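Local coordinates for protein L-asparaginase I (Vibrio cholerae, PDB 2OCD) that probably hydrolyses L-asparagine to L-aspartate and ammonium, working as a homotetrameric cytoplasmic asparaginase, at residues B[86-91]-B[130-135]; B[96-101]-B[147-152]; B[142-147]-B[153-158]. One frame throughout, in Å; residues are numbered along the deposited sequence.

Contact 1. Residues B[86-91]-B[130-135]; sequences VILHGT and ANLLNA
L132 lays its CD1 methyl over two residues of the strand at once. The evidence is a pair of nearly equal approaches: CD1 of L132 is 4.0 Å from CG1 of V86 and 4.1 Å from CD2 of L88. V86 and L88 are two apart in strand 84-88 and therefore face the same side of the sheet, so one leucine branch rests between them. The side chain of L88 meets that of L132 at about a right angle, that of V86 at a slant. The CB bond of L132 does not aim at the strand. With CG anti to the backbone N (chi1 -173°), the branch turns so that its end reaches the strand. The second methyl of V86 has its own partner: CG2 lies 4.1 Å from CB of A135, about one turn after L132. Here the small alanine lets the backbones come close, with the CA atoms of V86 and A135 6.9 Å apart. Strand 86-88 and helix 130-135 run nearly antiparallel, at 163°, with their short axes 10.0 Å apart, the spacing of a helix packed on a sheet. The strand lies inside the sheet, bonded through its backbone to strands 5-12 and 112-115, and T115 touches both V86 and L88. L132 also touches F41 of a loop. Beyond the strand the chain runs on to T91, a predicted catalytic and substrate-binding residue, so the packing lies at the C-terminal end of a strand whose following loop enters the probable active site. All four touching residues are buried, and the contact is methyl against methyl. With no polar bond between the segments, it rests on burial and the fit of those methyls.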
# COMPACT_ATOMS: atom_id res chain seq x y z
N VAL B 86 -9.12 12.38 -27.32
CA VAL B 86 -8.79 12.78 -25.95
C VAL B 86 -9.51 14.05 -25.60
O VAL B 86 -9.37 15.05 -26.27
CB VAL B 86 -7.28 13.08 -25.77
CG1 VAL B 86 -6.98 13.58 -24.31
CG2 VAL B 86 -6.46 11.83 -26.07
N ILE B 87 -10.27 14.03 -24.51
CA ILE B 87 -11.04 15.17 -24.09
C ILE B 87 -10.33 15.73 -22.86
O ILE B 87 -10.33 15.10 -21.79
CB ILE B 87 -12.49 14.77 -23.77
CG1 ILE B 87 -13.24 14.37 -25.04
CG2 ILE B 87 -13.27 15.89 -23.08
CD1 ILE B 87 -14.43 13.38 -24.80
N LEU B 88 -9.74 16.92 -23.02
CA LEU B 88 -9.20 17.70 -21.88
C LEU B 88 -10.30 18.47 -21.21
O LEU B 88 -11.10 19.08 -21.85
CB LEU B 88 -8.09 18.67 -22.29
CG LEU B 88 -6.89 18.00 -22.94
CD1 LEU B 88 -5.81 19.07 -23.28
CD2 LEU B 88 -6.36 16.79 -21.99
N HIS B 89 -10.31 18.43 -19.90
CA HIS B 89 -11.48 18.73 -19.06
C HIS B 89 -10.98 19.12 -17.67
O HIS B 89 -9.96 18.66 -17.24
CB HIS B 89 -12.33 17.46 -18.98
CG HIS B 89 -13.71 17.68 -18.44
ND1 HIS B 89 -13.95 18.08 -17.15
CD2 HIS B 89 -14.92 17.49 -19.02
CE1 HIS B 89 -15.26 18.14 -16.95
NE2 HIS B 89 -15.86 17.78 -18.07
N GLY B 90 -11.67 20.01 -16.98
CA GLY B 90 -11.35 20.28 -15.61
C GLY B 90 -11.78 19.11 -14.74
O GLY B 90 -12.74 18.41 -15.06
N THR B 91 -11.07 18.92 -13.62
CA THR B 91 -11.26 17.76 -12.76
C THR B 91 -12.55 17.79 -11.93
O THR B 91 -13.06 16.73 -11.56
CB THR B 91 -10.04 17.50 -11.78
OG1 THR B 91 -9.86 18.66 -10.97
CG2 THR B 91 -8.75 17.18 -12.53
N ALA B 130 2.60 14.27 -18.52
CA ALA B 130 2.49 12.81 -18.52
C ALA B 130 1.06 12.35 -18.82
O ALA B 130 0.88 11.37 -19.52
CB ALA B 130 2.98 12.25 -17.21
N ASN B 131 0.05 13.04 -18.30
CA ASN B 131 -1.33 12.65 -18.51
C ASN B 131 -1.74 12.80 -19.98
O ASN B 131 -2.41 11.95 -20.53
CB ASN B 131 -2.28 13.48 -17.65
CG ASN B 131 -2.38 13.02 -16.19
OD1 ASN B 131 -2.88 13.76 -15.35
ND2 ASN B 131 -1.95 11.81 -15.89
N LEU B 132 -1.34 13.88 -20.64
CA LEU B 132 -1.66 14.02 -22.05
C LEU B 132 -0.77 13.13 -22.94
O LEU B 132 -1.24 12.54 -23.94
CB LEU B 132 -1.52 15.47 -22.51
CG LEU B 132 -1.98 15.76 -23.94
CD1 LEU B 132 -3.37 15.24 -24.29
CD2 LEU B 132 -1.87 17.25 -24.22
N LEU B 133 0.50 13.04 -22.57
CA LEU B 133 1.43 12.21 -23.29
C LEU B 133 0.93 10.78 -23.36
O LEU B 133 0.79 10.20 -24.42
CB LEU B 133 2.80 12.30 -22.64
CG LEU B 133 3.93 12.34 -23.64
CD1 LEU B 133 5.16 13.05 -23.04
CD2 LEU B 133 4.19 10.86 -24.03
N ASN B 134 0.64 10.19 -22.22
CA ASN B 134 0.22 8.79 -22.23
C ASN B 134 -1.22 8.56 -22.73
O ASN B 134 -1.51 7.46 -23.24
CB ASN B 134 0.37 8.19 -20.84
CG ASN B 134 1.82 7.95 -20.43
OD1 ASN B 134 2.74 8.03 -21.25
ND2 ASN B 134 2.02 7.65 -19.12
N ALA B 135 -2.11 9.54 -22.54
CA ALA B 135 -3.47 9.44 -23.05
C ALA B 135 -3.35 9.31 -24.53
O ALA B 135 -3.99 8.44 -25.15
CB ALA B 135 -4.31 10.68 -22.73

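Contact 2. Residues B[96-101]-B[147-152]; sequences YTASAL and VTLFFN
V147 meets the helix with both of its methyls, each against a different carbonyl oxygen. CG1 lies 3.2 Å from O of A98, and CG2 is 3.9 Å from O of L101. Side chains complete this first shell: CG2 of V147 is 4.2 Å from CB of L101, and CB of A98 sits 4.3 Å from CD1 of L149. A98 therefore falls between the two inward-facing residues of the strand, touching V147 as well as L149. CG1 of V147 stands anti to the backbone N (chi1 -178°), which leaves CG2 beside that nitrogen, and the two branches spread along the helix from A98 to L101. The short axes are 8.0 Å apart and the directions 162° from parallel, a close approach that the alanine allows by having no more than a CB to place between helix and strand. This is a helix packed on a face of the mixed sheet of the N-terminal asparaginase domain, in which strand 147-151 lies between 112-115 and 154-157. Further out, T148 points away from the helix and its backbone bonds to V112 and V114, holding the strand in the sheet. Helix 65-78 packs against another side of helix 94-104, where W68 touches T97 and A100 and A72 touches L101. T97 OG1 is hydrogen-bonded to NE2 of H89, and at the N-terminal end of the segment Y96 OH bonds to OE1 of Q273 from the third subunit.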
# COMPACT_ATOMS: atom_id res chain seq x y z
N TYR B 96 -18.36 13.04 -13.89
CA TYR B 96 -19.74 13.13 -14.37
C TYR B 96 -19.73 13.21 -15.88
O TYR B 96 -20.55 12.59 -16.55
CB TYR B 96 -20.47 14.32 -13.81
CG TYR B 96 -20.78 14.26 -12.34
CD1 TYR B 96 -19.89 14.76 -11.41
CD2 TYR B 96 -22.00 13.78 -11.88
CE1 TYR B 96 -20.17 14.72 -10.03
CE2 TYR B 96 -22.29 13.76 -10.53
CZ TYR B 96 -21.36 14.22 -9.61
OH TYR B 96 -21.64 14.21 -8.26
N THR B 97 -18.81 13.97 -16.44
CA THR B 97 -18.78 14.01 -17.87
C THR B 97 -18.50 12.61 -18.46
O THR B 97 -19.17 12.17 -19.39
CB THR B 97 -17.79 15.05 -18.33
OG1 THR B 97 -18.37 16.33 -18.06
CG2 THR B 97 -17.53 14.91 -19.83
N ALA B 98 -17.51 11.91 -17.92
CA ALA B 98 -17.00 10.69 -18.58
C ALA B 98 -18.11 9.66 -18.54
O ALA B 98 -18.31 8.88 -19.48
CB ALA B 98 -15.78 10.18 -17.86
N SER B 99 -18.85 9.71 -17.44
CA SER B 99 -19.99 8.88 -17.25
C SER B 99 -21.11 9.13 -18.25
O SER B 99 -21.61 8.19 -18.90
CB SER B 99 -20.50 9.10 -15.84
OG SER B 99 -19.64 8.47 -14.90
N ALA B 100 -21.55 10.38 -18.29
CA ALA B 100 -22.58 10.84 -19.24
C ALA B 100 -22.31 10.32 -20.64
O ALA B 100 -23.20 9.71 -21.26
CB ALA B 100 -22.63 12.36 -19.27
N LEU B 101 -21.08 10.57 -21.12
CA LEU B 101 -20.69 10.20 -22.47
C LEU B 101 -20.70 8.69 -22.68
O LEU B 101 -20.92 8.26 -23.83
CB LEU B 101 -19.30 10.74 -22.82
CG LEU B 101 -19.18 12.28 -22.83
CD1 LEU B 101 -17.73 12.75 -22.90
CD2 LEU B 101 -20.05 12.93 -23.97
N VAL B 147 -15.46 4.88 -23.27
CA VAL B 147 -15.15 6.15 -22.60
C VAL B 147 -14.33 5.87 -21.34
O VAL B 147 -14.79 5.25 -20.40
CB VAL B 147 -16.42 6.96 -22.31
CG1 VAL B 147 -16.05 8.26 -21.67
CG2 VAL B 147 -17.13 7.28 -23.60
N THR B 148 -13.08 6.31 -21.34
CA THR B 148 -12.18 6.05 -20.22
C THR B 148 -11.64 7.35 -19.62
O THR B 148 -11.87 8.45 -20.17
CB THR B 148 -11.01 5.13 -20.68
OG1 THR B 148 -10.29 5.75 -21.75
CG2 THR B 148 -11.57 3.72 -21.14
N LEU B 149 -10.94 7.24 -18.49
CA LEU B 149 -10.52 8.42 -17.70
C LEU B 149 -9.10 8.18 -17.25
O LEU B 149 -8.81 7.18 -16.57
CB LEU B 149 -11.46 8.67 -16.51
CG LEU B 149 -11.32 9.94 -15.65
CD1 LEU B 149 -12.64 10.39 -14.94
CD2 LEU B 149 -10.28 9.83 -14.57
N PHE B 150 -8.20 9.07 -17.64
CA PHE B 150 -6.83 8.85 -17.32
C PHE B 150 -6.35 9.87 -16.27
O PHE B 150 -6.47 11.10 -16.48
CB PHE B 150 -6.01 8.90 -18.60
CG PHE B 150 -4.59 8.53 -18.41
CD1 PHE B 150 -4.23 7.23 -18.09
CD2 PHE B 150 -3.61 9.44 -18.58
CE1 PHE B 150 -2.89 6.87 -17.90
CE2 PHE B 150 -2.28 9.08 -18.38
CZ PHE B 150 -1.94 7.80 -18.04
N PHE B 151 -5.86 9.35 -15.13
CA PHE B 151 -5.30 10.17 -14.06
C PHE B 151 -4.48 9.30 -13.11
O PHE B 151 -4.72 8.08 -13.02
CB PHE B 151 -6.41 10.90 -13.29
CG PHE B 151 -6.12 12.36 -12.98
CD1 PHE B 151 -6.35 13.34 -13.94
CD2 PHE B 151 -5.70 12.75 -11.72
CE1 PHE B 151 -6.13 14.69 -13.64
CE2 PHE B 151 -5.48 14.09 -11.38
CZ PHE B 151 -5.70 15.07 -12.34
N ASN B 152 -3.53 9.92 -12.41
CA ASN B 152 -2.65 9.20 -11.49
C ASN B 152 -2.08 7.95 -12.18
O ASN B 152 -2.15 6.87 -11.63
CB ASN B 152 -3.42 8.77 -10.20
CG ASN B 152 -4.33 9.90 -9.61
OD1 ASN B 152 -5.56 9.91 -9.82
ND2 ASN B 152 -3.72 10.83 -8.86

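Contact 3. Residues B[142-147]-B[153-158]; sequences YPINEV and NRLMRG
The two segments converge at V147 and G158, whose CA atoms are 5.2 Å apart, and there the backbone N of G158 donates to O of V147 at 2.8 Å. The polar side-chain link is the salt bridge of E146 with R157. The guanidinium grips the carboxylate side-on: NE of R157 reaches OE1 of E146 and NH2 reaches OE2, both at 2.8 Å, with N-H...O angles of 150° and 160°. Each oxygen uses its syn lone pair, and the two flat groups are nearly coplanar, 23° apart. CG of R157 is anti to the backbone N and the side chain bends at chi3, turning NE and NH2 to E146. Its remaining nitrogen, NH1, bonds to O of G333, so the C-terminal region is joined to the same group. Such a two-bond grip, with a further partner, should fix the rotation of the guanidinium. Besides the salt bridge, I144 and L155 pass alongside one another, pointing opposite ways, CG1 of I144 meeting CD2 of L155 at 4.2 Å. N145 centres an inverse gamma turn between these two anchors. Together the pieces belong to a beta-hairpin, 147-151 and 154-157, at whose open end the G158-V147 bond and the E146-R157 bridge join the incoming loop to the second strand.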
# COMPACT_ATOMS: atom_id res chain seq x y z
N TYR B 142 -2.86 1.43 -27.76
CA TYR B 142 -3.61 0.51 -26.93
C TYR B 142 -5.05 0.91 -26.89
O TYR B 142 -5.58 1.08 -25.81
CB TYR B 142 -3.07 0.50 -25.48
CG TYR B 142 -1.63 0.12 -25.36
CD1 TYR B 142 -0.62 1.06 -25.57
CD2 TYR B 142 -1.25 -1.17 -25.05
CE1 TYR B 142 0.72 0.71 -25.47
CE2 TYR B 142 0.09 -1.51 -24.97
CZ TYR B 142 1.06 -0.55 -25.17
OH TYR B 142 2.40 -0.88 -25.09
N PRO B 143 -5.72 1.01 -28.05
CA PRO B 143 -7.07 1.59 -28.08
C PRO B 143 -8.08 0.71 -27.39
O PRO B 143 -8.23 -0.48 -27.72
CB PRO B 143 -7.38 1.69 -29.59
CG PRO B 143 -6.51 0.72 -30.27
CD PRO B 143 -5.28 0.56 -29.39
N ILE B 144 -8.76 1.28 -26.40
CA ILE B 144 -9.87 0.61 -25.75
C ILE B 144 -11.10 1.35 -26.18
O ILE B 144 -11.18 2.53 -25.93
CB ILE B 144 -9.79 0.71 -24.22
CG1 ILE B 144 -8.38 0.35 -23.69
CG2 ILE B 144 -10.92 -0.12 -23.56
CD1 ILE B 144 -7.84 -0.85 -24.27
N ASN B 145 -12.08 0.67 -26.76
CA ASN B 145 -13.20 1.34 -27.43
C ASN B 145 -14.33 1.64 -26.47
O ASN B 145 -15.45 1.14 -26.64
CB ASN B 145 -13.75 0.54 -28.63
CG ASN B 145 -12.69 0.27 -29.72
OD1 ASN B 145 -12.69 -0.80 -30.34
ND2 ASN B 145 -11.82 1.25 -29.97
N GLU B 146 -14.02 2.43 -25.46
CA GLU B 146 -14.96 2.86 -24.46
C GLU B 146 -14.57 4.27 -24.06
O GLU B 146 -13.51 4.79 -24.45
CB GLU B 146 -14.93 2.02 -23.17
CG GLU B 146 -14.51 0.55 -23.18
CD GLU B 146 -14.73 -0.12 -21.75
OE1 GLU B 146 -15.36 0.53 -20.87
OE2 GLU B 146 -14.30 -1.31 -21.51
N VAL B 147 -15.46 4.88 -23.27
CA VAL B 147 -15.15 6.15 -22.60
C VAL B 147 -14.33 5.87 -21.34
O VAL B 147 -14.79 5.25 -20.40
CB VAL B 147 -16.42 6.96 -22.31
CG1 VAL B 147 -16.05 8.26 -21.67
CG2 VAL B 147 -17.13 7.28 -23.60
N ASN B 153 -1.63 8.05 -13.42
CA ASN B 153 -1.00 6.92 -14.13
C ASN B 153 -1.87 5.68 -14.35
O ASN B 153 -1.37 4.57 -14.61
CB ASN B 153 0.29 6.49 -13.44
CG ASN B 153 1.27 7.61 -13.32
OD1 ASN B 153 1.55 8.32 -14.29
ND2 ASN B 153 1.79 7.80 -12.12
N ARG B 154 -3.17 5.84 -14.29
CA ARG B 154 -4.05 4.70 -14.52
C ARG B 154 -5.25 5.08 -15.39
O ARG B 154 -5.71 6.22 -15.37
CB ARG B 154 -4.46 4.08 -13.21
CG ARG B 154 -5.50 4.84 -12.42
CD ARG B 154 -5.80 4.13 -11.06
NE ARG B 154 -4.77 4.47 -10.07
CZ ARG B 154 -4.84 5.47 -9.18
NH1 ARG B 154 -5.91 6.24 -9.07
NH2 ARG B 154 -3.82 5.70 -8.39
N LEU B 155 -5.70 4.14 -16.21
CA LEU B 155 -6.81 4.38 -17.07
C LEU B 155 -7.98 3.64 -16.49
O LEU B 155 -7.92 2.42 -16.37
CB LEU B 155 -6.53 3.82 -18.45
CG LEU B 155 -7.65 4.09 -19.46
CD1 LEU B 155 -7.66 5.58 -19.80
CD2 LEU B 155 -7.51 3.18 -20.72
N MSE B 156 -9.05 4.36 -16.18
CA MSE B 156 -10.21 3.72 -15.59
C MSE B 156 -11.41 3.77 -16.49
O MSE B 156 -11.52 4.67 -17.28
CB MSE B 156 -10.55 4.38 -14.26
CG MSE B 156 -9.43 4.27 -13.24
SE MSE B 156 -9.46 5.80 -12.04
CE MSE B 156 -8.12 6.91 -13.05
N ARG B 157 -12.33 2.82 -16.34
CA ARG B 157 -13.61 2.93 -17.05
C ARG B 157 -14.28 4.24 -16.64
O ARG B 157 -14.39 4.52 -15.47
CB ARG B 157 -14.51 1.73 -16.75
CG ARG B 157 -15.83 1.77 -17.49
CD ARG B 157 -16.56 0.40 -17.52
NE ARG B 157 -15.86 -0.53 -18.38
CZ ARG B 157 -15.81 -1.84 -18.23
NH1 ARG B 157 -16.44 -2.43 -17.26
NH2 ARG B 157 -15.10 -2.56 -19.08
N GLY B 158 -14.69 5.04 -17.61
CA GLY B 158 -15.25 6.35 -17.36
C GLY B 158 -16.38 6.34 -16.39
O GLY B 158 -16.37 7.06 -15.39

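In the fold
From the N terminus, strand 84-88 comes first, and the chain then passes through helix 94-104 and strand 112-115 before helix 127-141 closes the first loop in contact 1. Contact 2 opens within that loop, at 96-101, and closes beyond it at 147-152, so contacts 1 and 2 cross. Contact 3 opens at 142-147, after contact 1 has closed, and its segments alternate with those of contact 2, with V147 common to both. The three meet on one mixed sheet: contact 1 joins helix 127-141 to its parallel part, contact 2 seats helix 94-104 on strand 147-151, and contact 3, closing the short hairpin, ties the loop before 147-151 to strand 154-157.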